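Local coordinates for protein beta-xylanase (Caldicellulosiruptor kristjanssonii, PDB 7NWN) that belongs to a probable xylan-degrading enzyme, as a calcium-binding family 9 carbohydrate-binding module that probably helps hold it on plant polysaccharides, at residues T87-Q91 against S174-V178; Q91-F97 against E165-A171. One frame throughout, in Å; residues are numbered along the deposited sequence.

Interaction 1 (T87-Q91 against S174-V178); sequences TPYQQ and SARRV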
ATOM      1  N   THR A  87     -20.097  -1.506   4.409  1.00 40.82           N
ATOM      2  CA  THR A  87     -19.330  -0.601   3.566  1.00 44.41           C
ATOM      3  C   THR A  87     -17.845  -0.873   3.812  1.00 44.09           C
ATOM      4  O   THR A  87     -17.364  -0.702   4.935  1.00 41.91           O
ATOM      5  CB  THR A  87     -19.628   0.878   3.877  1.00 44.62           C
ATOM      6  OG1 THR A  87     -21.035   1.065   3.744  1.00 49.51           O
ATOM      7  CG2 THR A  87     -18.931   1.852   2.943  1.00 48.08           C
ATOM      8  N   PRO A  88     -17.085  -1.279   2.761  1.00 43.65           N
ATOM      9  CA  PRO A  88     -15.661  -1.616   2.892  1.00 37.23           C
ATOM     10  C   PRO A  88     -14.781  -0.611   3.620  1.00 39.47           C
ATOM     11  O   PRO A  88     -13.987  -1.035   4.474  1.00 37.20           O
ATOM     12  CB  PRO A  88     -15.200  -1.886   1.445  1.00 39.82           C
ATOM     13  CG  PRO A  88     -16.497  -2.335   0.736  1.00 41.30           C
ATOM     14  CD  PRO A  88     -17.590  -1.518   1.397  1.00 44.45           C
ATOM     15  N   TYR A  89     -14.935   0.698   3.324  1.00 39.08           N
ATOM     16  CA  TYR A  89     -14.018   1.645   3.931  1.00 40.11           C
ATOM     17  C   TYR A  89     -14.451   1.947   5.371  1.00 39.71           C
ATOM     18  O   TYR A  89     -13.725   2.663   6.063  1.00 40.07           O
ATOM     19  CB  TYR A  89     -13.877   2.955   3.163  1.00 42.45           C
ATOM     20  CG  TYR A  89     -15.163   3.743   3.026  1.00 57.30           C
ATOM     21  CD1 TYR A  89     -15.601   4.612   4.033  1.00 53.20           C
ATOM     22  CD2 TYR A  89     -15.914   3.650   1.861  1.00 58.04           C
ATOM     23  CE1 TYR A  89     -16.767   5.348   3.888  1.00 68.76           C
ATOM     24  CE2 TYR A  89     -17.078   4.384   1.702  1.00 66.19           C
ATOM     25  CZ  TYR A  89     -17.506   5.228   2.718  1.00 73.38           C
ATOM     26  OH  TYR A  89     -18.649   5.963   2.556  1.00 89.73           O
ATOM     27  N   GLN A  90     -15.601   1.388   5.795  1.00 36.60           N
ATOM     28  CA  GLN A  90     -16.008   1.513   7.202  1.00 46.21           C
ATOM     29  C   GLN A  90     -15.533   0.321   8.050  1.00 43.52           C
ATOM     30  O   GLN A  90     -16.023   0.111   9.160  1.00 42.58           O
ATOM     31  CB  GLN A  90     -17.521   1.749   7.313  1.00 42.88           C
ATOM     32  CG  GLN A  90     -17.940   3.075   6.682  1.00 49.75           C
ATOM     33  CD  GLN A  90     -18.690   3.935   7.672  1.00 57.28           C
ATOM     34  OE1 GLN A  90     -18.195   4.315   8.738  1.00 47.09           O
ATOM     35  NE2 GLN A  90     -19.943   4.185   7.342  1.00 50.14           N
ATOM     36  N   GLN A  91     -14.605  -0.487   7.515  1.00 39.58           N
ATOM     37  CA  GLN A  91     -13.948  -1.564   8.251  1.00 39.83           C
ATOM     38  C   GLN A  91     -12.478  -1.191   8.439  1.00 39.89           C
ATOM     39  O   GLN A  91     -11.890  -0.477   7.616  1.00 34.80           O
ATOM     40  CB  GLN A  91     -14.064  -2.871   7.466  1.00 37.97           C
ATOM     41  CG  GLN A  91     -15.463  -3.152   6.918  1.00 36.96           C
ATOM     42  CD  GLN A  91     -15.476  -4.288   5.920  1.00 43.63           C
ATOM     43  OE1 GLN A  91     -14.436  -4.798   5.514  1.00 39.79           O
ATOM     44  NE2 GLN A  91     -16.666  -4.709   5.490  1.00 40.32           N
ATOM     45  N   SER A 174     -18.280   0.488  17.398  1.00 47.91           N
ATOM     46  CA  SER A 174     -19.586   0.808  16.804  1.00 46.47           C
ATOM     47  C   SER A 174     -19.689   0.356  15.342  1.00 50.39           C
ATOM     48  O   SER A 174     -20.713   0.582  14.713  1.00 47.34           O
ATOM     49  CB  SER A 174     -19.934   2.276  16.953  1.00 54.27           C
ATOM     50  OG  SER A 174     -19.179   3.079  16.040  1.00 57.39           O
ATOM     51  N   ALA A 175     -18.638  -0.264  14.763  1.00 44.53           N
ATOM     52  CA  ALA A 175     -18.742  -0.771  13.396  1.00 39.77           C
ATOM     53  C   ALA A 175     -18.865   0.356  12.352  1.00 35.97           C
ATOM     54  O   ALA A 175     -19.600   0.242  11.369  1.00 43.14           O
ATOM     55  CB  ALA A 175     -19.863  -1.775  13.300  1.00 40.16           C
ATOM     56  N   ARG A 176     -18.142   1.455  12.580  1.00 41.76           N
ATOM     57  CA  ARG A 176     -18.070   2.608  11.688  1.00 40.88           C
ATOM     58  C   ARG A 176     -16.620   3.080  11.651  1.00 40.78           C
ATOM     59  O   ARG A 176     -15.939   3.047  12.668  1.00 37.71           O
ATOM     60  CB  ARG A 176     -18.791   3.809  12.328  1.00 41.88           C
ATOM     61  CG  ARG A 176     -20.270   3.932  11.985  1.00 54.11           C
ATOM     62  CD  ARG A 176     -21.282   3.524  13.026  1.00 51.56           C
ATOM     63  NE  ARG A 176     -20.972   4.199  14.281  1.00 51.88           N
ATOM     64  CZ  ARG A 176     -21.746   5.112  14.880  1.00 49.84           C
ATOM     65  NH1 ARG A 176     -22.898   5.462  14.328  1.00 45.42           N
ATOM     66  NH2 ARG A 176     -21.366   5.641  16.038  1.00 44.00           N
ATOM     67  N   ARG A 177     -16.204   3.699  10.545  1.00 38.33           N
ATOM     68  CA  ARG A 177     -14.910   4.370  10.532  1.00 41.25           C
ATOM     69  C   ARG A 177     -14.977   5.647  11.370  1.00 39.24           C
ATOM     70  O   ARG A 177     -15.902   6.427  11.205  1.00 42.97           O
ATOM     71  CB  ARG A 177     -14.474   4.672   9.089  1.00 34.21           C
ATOM     72  CG  ARG A 177     -13.142   5.418   9.030  1.00 38.01           C
ATOM     73  CD  ARG A 177     -12.613   5.438   7.593  1.00 42.82           C
ATOM     74  NE  ARG A 177     -13.217   6.601   6.966  1.00 49.15           N
ATOM     75  CZ  ARG A 177     -13.106   6.936   5.679  1.00 55.05           C
ATOM     76  NH1 ARG A 177     -12.406   6.187   4.837  1.00 45.19           N
ATOM     77  NH2 ARG A 177     -13.728   8.015   5.243  1.00 47.46           N
ATOM     78  N   VAL A 178     -13.980   5.859  12.230  1.00 38.53           N
ATOM     79  CA  VAL A 178     -13.882   7.033  13.063  1.00 37.60           C
ATOM     80  C   VAL A 178     -12.651   7.847  12.722  1.00 42.60           C
ATOM     81  O   VAL A 178     -12.536   8.951  13.242  1.00 42.89           O
ATOM     82  CB  VAL A 178     -13.944   6.712  14.571  1.00 42.61           C
ATOM     83  CG1 VAL A 178     -15.254   6.003  14.887  1.00 44.93           C
ATOM     84  CG2 VAL A 178     -12.773   5.870  15.068  1.00 43.93           C
TER
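Gln90 OE1 accepts the backbone N-H of Arg177, with OE1 2.8 Å from N. The donor lies in the carbonyl plane of the Gln90 amide and uses a lone pair. At 152° the N-H is somewhat bent. At the surface of the beta-sandwich module, this side-chain-to-backbone bond joins the turn before strand 93-99 to the first part of strand 177-182 and the loop leading into it. The carbonyl oxygen Thr87 O accepts the backbone N of Gln90, and Pro88 O that of Gln91. They close a short 3-10 turn that presents Tyr89 and Gln90. Gln90 OE1 also sits 3.4 Å from Arg176 CA, so the oxygen rests against the chain just before its donor.

Arg177 lies across Tyr89. Its chain is extended through chi1 and chi2, which brings CD within 3.4 Å of Tyr89 O. The bend at chi3 (87°) then turns the guanidinium toward Tyr89. The two side chains cross at about a right angle, and the ring and guanidinium planes are 41° apart. Tyr89 CD1 lies over one face of the guanidinium, off toward its rim; the tilt rules out a flat stack. The polar end of Arg177 has its strongest partner elsewhere: NH1 donates to Asn169 OD1. NE binds a hexaethylene glycol molecule, probably from the crystallisation liquor. On the turn itself, Thr87 CG2 packs over one face of the Tyr89 ring. Within 174-178, Arg176 NE donates to Ser174 OG at 2.8 Å. Tyr89 CD1 and Arg177 NH1, 3.7 Å apart, mark the closest side-chain approach of that pair.

Interaction 2 (Q91-F97 against E165-A171); sequences QDSVEIF and EFQVNEA. With CA (calcium ion), chain Q.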
ATOM      1  N   GLN A  91     -14.605  -0.487   7.515  1.00 39.58           N
ATOM      2  CA  GLN A  91     -13.948  -1.564   8.251  1.00 39.83           C
ATOM      3  C   GLN A  91     -12.478  -1.191   8.439  1.00 39.89           C
ATOM      4  O   GLN A  91     -11.890  -0.477   7.616  1.00 34.80           O
ATOM      5  CB  GLN A  91     -14.064  -2.871   7.466  1.00 37.97           C
ATOM      6  CG  GLN A  91     -15.463  -3.152   6.918  1.00 36.96           C
ATOM      7  CD  GLN A  91     -15.476  -4.288   5.920  1.00 43.63           C
ATOM      8  OE1 GLN A  91     -14.436  -4.798   5.514  1.00 39.79           O
ATOM      9  NE2 GLN A  91     -16.666  -4.709   5.490  1.00 40.32           N
ATOM     10  N   ASP A  92     -11.860  -1.763   9.470  1.00 33.47           N
ATOM     11  CA  ASP A  92     -10.434  -1.556   9.654  1.00 33.50           C
ATOM     12  C   ASP A  92      -9.713  -2.188   8.448  1.00 29.66           C
ATOM     13  O   ASP A  92      -9.871  -3.368   8.215  1.00 30.63           O
ATOM     14  CB  ASP A  92      -9.968  -2.247  10.925  1.00 30.82           C
ATOM     15  CG  ASP A  92     -10.250  -1.440  12.190  1.00 37.84           C
ATOM     16  OD1 ASP A  92      -9.877  -0.256  12.251  1.00 34.88           O
ATOM     17  OD2 ASP A  92     -10.840  -1.996  13.096  1.00 40.82           O
ATOM     18  N   SER A  93      -8.980  -1.380   7.684  1.00 30.20           N
ATOM     19  CA  SER A  93      -8.557  -1.761   6.348  1.00 32.22           C
ATOM     20  C   SER A  93      -7.432  -0.817   5.944  1.00 30.80           C
ATOM     21  O   SER A  93      -7.239   0.225   6.581  1.00 31.41           O
ATOM     22  CB  SER A  93      -9.732  -1.749   5.361  1.00 31.90           C
ATOM     23  OG  SER A  93     -10.338  -0.484   5.333  1.00 33.58           O
ATOM     24  N   VAL A  94      -6.645  -1.237   4.952  1.00 32.08           N
ATOM     25  CA  VAL A  94      -5.669  -0.336   4.368  1.00 32.93           C
ATOM     26  C   VAL A  94      -6.023  -0.147   2.883  1.00 33.46           C
ATOM     27  O   VAL A  94      -6.601  -1.026   2.281  1.00 30.46           O
ATOM     28  CB  VAL A  94      -4.208  -0.810   4.548  1.00 35.16           C
ATOM     29  CG1 VAL A  94      -3.826  -1.069   6.001  1.00 33.72           C
ATOM     30  CG2 VAL A  94      -3.880  -1.977   3.675  1.00 34.91           C
ATOM     31  N   GLU A  95      -5.682   1.010   2.305  1.00 33.59           N
ATOM     32  CA  GLU A  95      -5.966   1.251   0.892  1.00 31.85           C
ATOM     33  C   GLU A  95      -4.668   1.703   0.229  1.00 34.20           C
ATOM     34  O   GLU A  95      -3.849   2.396   0.850  1.00 31.49           O
ATOM     35  CB  GLU A  95      -6.943   2.415   0.767  1.00 36.31           C
ATOM     36  CG  GLU A  95      -8.307   2.118   1.387  1.00 35.51           C
ATOM     37  CD  GLU A  95      -9.368   3.167   1.189  1.00 40.21           C
ATOM     38  OE1 GLU A  95      -9.117   4.154   0.450  1.00 41.18           O
ATOM     39  OE2 GLU A  95     -10.449   3.014   1.773  1.00 41.32           O
ATOM     40  N   ILE A  96      -4.499   1.252  -1.019  1.00 35.88           N
ATOM     41  CA  ILE A  96      -3.303   1.511  -1.812  1.00 36.14           C
ATOM     42  C   ILE A  96      -3.806   2.125  -3.116  1.00 34.86           C
ATOM     43  O   ILE A  96      -4.706   1.579  -3.724  1.00 32.71           O
ATOM     44  CB  ILE A  96      -2.489   0.205  -2.048  1.00 36.27           C
ATOM     45  CG1 ILE A  96      -1.957  -0.323  -0.699  1.00 38.54           C
ATOM     46  CG2 ILE A  96      -1.299   0.434  -3.006  1.00 33.21           C
ATOM     47  CD1 ILE A  96      -1.686  -1.818  -0.748  1.00 40.70           C
ATOM     48  N   PHE A  97      -3.209   3.248  -3.493  1.00 37.29           N
ATOM     49  CA  PHE A  97      -3.534   3.967  -4.713  1.00 34.60           C
ATOM     50  C   PHE A  97      -2.273   4.009  -5.578  1.00 36.77           C
ATOM     51  O   PHE A  97      -1.196   4.251  -5.037  1.00 34.97           O
ATOM     52  CB  PHE A  97      -3.884   5.408  -4.329  1.00 38.27           C
ATOM     53  CG  PHE A  97      -4.982   5.611  -3.292  1.00 36.51           C
ATOM     54  CD1 PHE A  97      -4.738   5.403  -1.938  1.00 34.23           C
ATOM     55  CD2 PHE A  97      -6.245   6.057  -3.682  1.00 40.89           C
ATOM     56  CE1 PHE A  97      -5.718   5.669  -0.986  1.00 38.58           C
ATOM     57  CE2 PHE A  97      -7.237   6.335  -2.738  1.00 41.27           C
ATOM     58  CZ  PHE A  97      -6.966   6.138  -1.393  1.00 37.80           C
ATOM     59  N   GLU A 165      -0.451   6.545  -3.183  1.00 40.01           N
ATOM     60  CA  GLU A 165      -0.953   6.940  -1.868  1.00 37.51           C
ATOM     61  C   GLU A 165      -1.189   5.668  -1.028  1.00 35.51           C
ATOM     62  O   GLU A 165      -1.420   4.600  -1.586  1.00 33.62           O
ATOM     63  CB  GLU A 165      -2.219   7.820  -2.025  1.00 38.73           C
ATOM     64  CG  GLU A 165      -2.961   8.210  -0.727  1.00 35.91           C
ATOM     65  CD  GLU A 165      -2.202   9.012   0.323  1.00 39.37           C
ATOM     66  OE1 GLU A 165      -0.974   8.769   0.553  1.00 41.28           O
ATOM     67  OE2 GLU A 165      -2.828   9.903   0.948  1.00 42.56           O
ATOM     68  N   PHE A 166      -1.118   5.835   0.300  1.00 33.03           N
ATOM     69  CA  PHE A 166      -1.403   4.841   1.322  1.00 36.48           C
ATOM     70  C   PHE A 166      -2.380   5.464   2.338  1.00 38.11           C
ATOM     71  O   PHE A 166      -2.164   6.576   2.813  1.00 36.33           O
ATOM     72  CB  PHE A 166      -0.093   4.407   1.996  1.00 33.21           C
ATOM     73  CG  PHE A 166      -0.285   3.355   3.059  1.00 34.30           C
ATOM     74  CD1 PHE A 166      -0.502   2.020   2.731  1.00 34.50           C
ATOM     75  CD2 PHE A 166      -0.319   3.734   4.402  1.00 33.74           C
ATOM     76  CE1 PHE A 166      -0.726   1.085   3.732  1.00 36.20           C
ATOM     77  CE2 PHE A 166      -0.551   2.793   5.394  1.00 35.81           C
ATOM     78  CZ  PHE A 166      -0.757   1.473   5.047  1.00 35.45           C
ATOM     79  N   GLN A 167      -3.419   4.710   2.697  1.00 37.00           N
ATOM     80  CA  GLN A 167      -4.400   5.117   3.698  1.00 35.24           C
ATOM     81  C   GLN A 167      -4.758   3.939   4.629  1.00 33.87           C
ATOM     82  O   GLN A 167      -4.898   2.800   4.192  1.00 31.94           O
ATOM     83  CB  GLN A 167      -5.690   5.548   2.994  1.00 34.34           C
ATOM     84  CG  GLN A 167      -6.677   6.231   3.946  1.00 35.86           C
ATOM     85  CD  GLN A 167      -7.832   6.788   3.140  1.00 40.52           C
ATOM     86  OE1 GLN A 167      -7.674   7.663   2.275  1.00 38.05           O
ATOM     87  NE2 GLN A 167      -9.006   6.255   3.408  1.00 35.61           N
ATOM     88  N   VAL A 168      -4.969   4.264   5.917  1.00 33.81           N
ATOM     89  CA  VAL A 168      -5.556   3.325   6.851  1.00 35.33           C
ATOM     90  C   VAL A 168      -6.929   3.873   7.214  1.00 35.11           C
ATOM     91  O   VAL A 168      -7.029   5.032   7.588  1.00 33.71           O
ATOM     92  CB  VAL A 168      -4.683   3.252   8.109  1.00 36.27           C
ATOM     93  CG1 VAL A 168      -5.330   2.450   9.250  1.00 36.78           C
ATOM     94  CG2 VAL A 168      -3.285   2.738   7.770  1.00 41.09           C
ATOM     95  N   ASN A 169      -7.935   3.017   7.170  1.00 32.64           N
ATOM     96  CA  ASN A 169      -9.253   3.282   7.745  1.00 35.41           C
ATOM     97  C   ASN A 169      -9.311   2.635   9.133  1.00 35.98           C
ATOM     98  O   ASN A 169      -9.084   1.422   9.262  1.00 33.74           O
ATOM     99  CB  ASN A 169     -10.306   2.630   6.870  1.00 30.28           C
ATOM    100  CG  ASN A 169     -10.252   3.203   5.457  1.00 32.20           C
ATOM    101  OD1 ASN A 169     -10.131   4.424   5.275  1.00 37.37           O
ATOM    102  ND2 ASN A 169     -10.388   2.343   4.456  1.00 33.00           N
ATOM    103  N   GLU A 170      -9.581   3.459  10.151  1.00 34.09           N
ATOM    104  CA  GLU A 170      -9.762   2.969  11.499  1.00 38.76           C
ATOM    105  C   GLU A 170     -11.234   2.962  11.886  1.00 39.52           C
ATOM    106  O   GLU A 170     -11.858   4.029  11.919  1.00 40.82           O
ATOM    107  CB  GLU A 170      -9.084   3.804  12.570  1.00 41.79           C
ATOM    108  CG  GLU A 170      -9.336   3.040  13.898  1.00 47.91           C
ATOM    109  CD  GLU A 170      -9.189   3.927  15.093  1.00 58.65           C
ATOM    110  OE1 GLU A 170      -8.621   5.061  14.941  1.00 56.10           O
ATOM    111  OE2 GLU A 170      -9.632   3.487  16.147  1.00 65.15           O
ATOM    112  N   ALA A 171     -11.745   1.766  12.196  1.00 33.78           N
ATOM    113  CA  ALA A 171     -13.118   1.577  12.641  1.00 39.83           C
ATOM    114  C   ALA A 171     -13.124   1.282  14.136  1.00 41.43           C
ATOM    115  O   ALA A 171     -12.157   0.724  14.622  1.00 41.07           O
ATOM    116  CB  ALA A 171     -13.803   0.463  11.907  1.00 30.83           C
TER
HETATM  117 CA    CA Q 316     -10.014  -0.269  14.814  1.00 50.34          CA
HETATM  118  O   HOH W   1     -10.116   1.216  16.933  1.00 35.41           O
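The Phe97 ring meets Glu165 O and Gln167 CB at its edge, both near the ring plane. Glu165 CB and CG run alongside it, with CB 3.5 Å from Phe97 CD1. The Asn169 amide is also used in its plane. Its ND2 gives one N-H to Ser93 OG at 3.0 Å and the other to Glu95 OE2 at 2.8 Å. The Glu95 carboxylate is turned 74° from that amide, and ND2 meets OE2 from above the carboxylate plane. Ser93 OG in turn donates a hydrogen bond to Gln91 O. Asn169 OD1 accepts Gln167 NE2, so the amide is held at both ends. Glu95 has further partners on strand 112-118: OE2 bridges to Arg116 and OE1 bonds His114.

These residues belong to antiparallel neighbours, strands 93-99 and 161-171, in one sheet of the beta-sandwich. Ser93-Asn169, Glu95-Gln167 and Phe97-Glu165 are hydrogen-bonded pairs. Val94-Val168 and Ile96-Phe166 are non-hydrogen-bonded pairs. The latter four side chains are on the opposite face of the sheet. There Val94 CB meets Phe166 CE1 at 4.0 Å, and Val94 and Ile96 also pack on strand 143-151 of the other sheet.

At the far end from Phe97 a calcium ion joins the two segments. Asp92 binds it with both OD1 and OD2, each at 2.6 Å, and Ala171 O binds at 2.4 Å. Asp78, Val80 and a water add ligands, and that water donates to Glu170 OE2. Asp92 OD1 also accepts the backbone N of Ala171 at 2.8 Å, and OD2 that of Asn82. The ion probably offsets the closeness of the Asp92 carboxylate to Ala171 O, and ties the start of one strand to the end of the other.

Both contacts reach the same sheet, and they share Gln91. Interaction 2 pairs strands 93-99 and 161-171. Interaction 1 holds the turn before the first of these against the loop after the second and the start of strand 177-182. Their centres are about 11 Å apart. Two probable hydrogen bonds connect them: Arg177 NH1 to Asn169 OD1 at 2.9 Å, and Val178 N to Glu170 O at 2.8 Å. The second is part of the pairing of strand 177-182 with 161-171. Arg176 O packs on Ala171 CB at 3.4 Å, near the calcium site. Glu95 and Arg177 each meet hexaethylene glycol, probably from the crystallisation liquor; such molecules often mark pockets, but no sugar is present to test this.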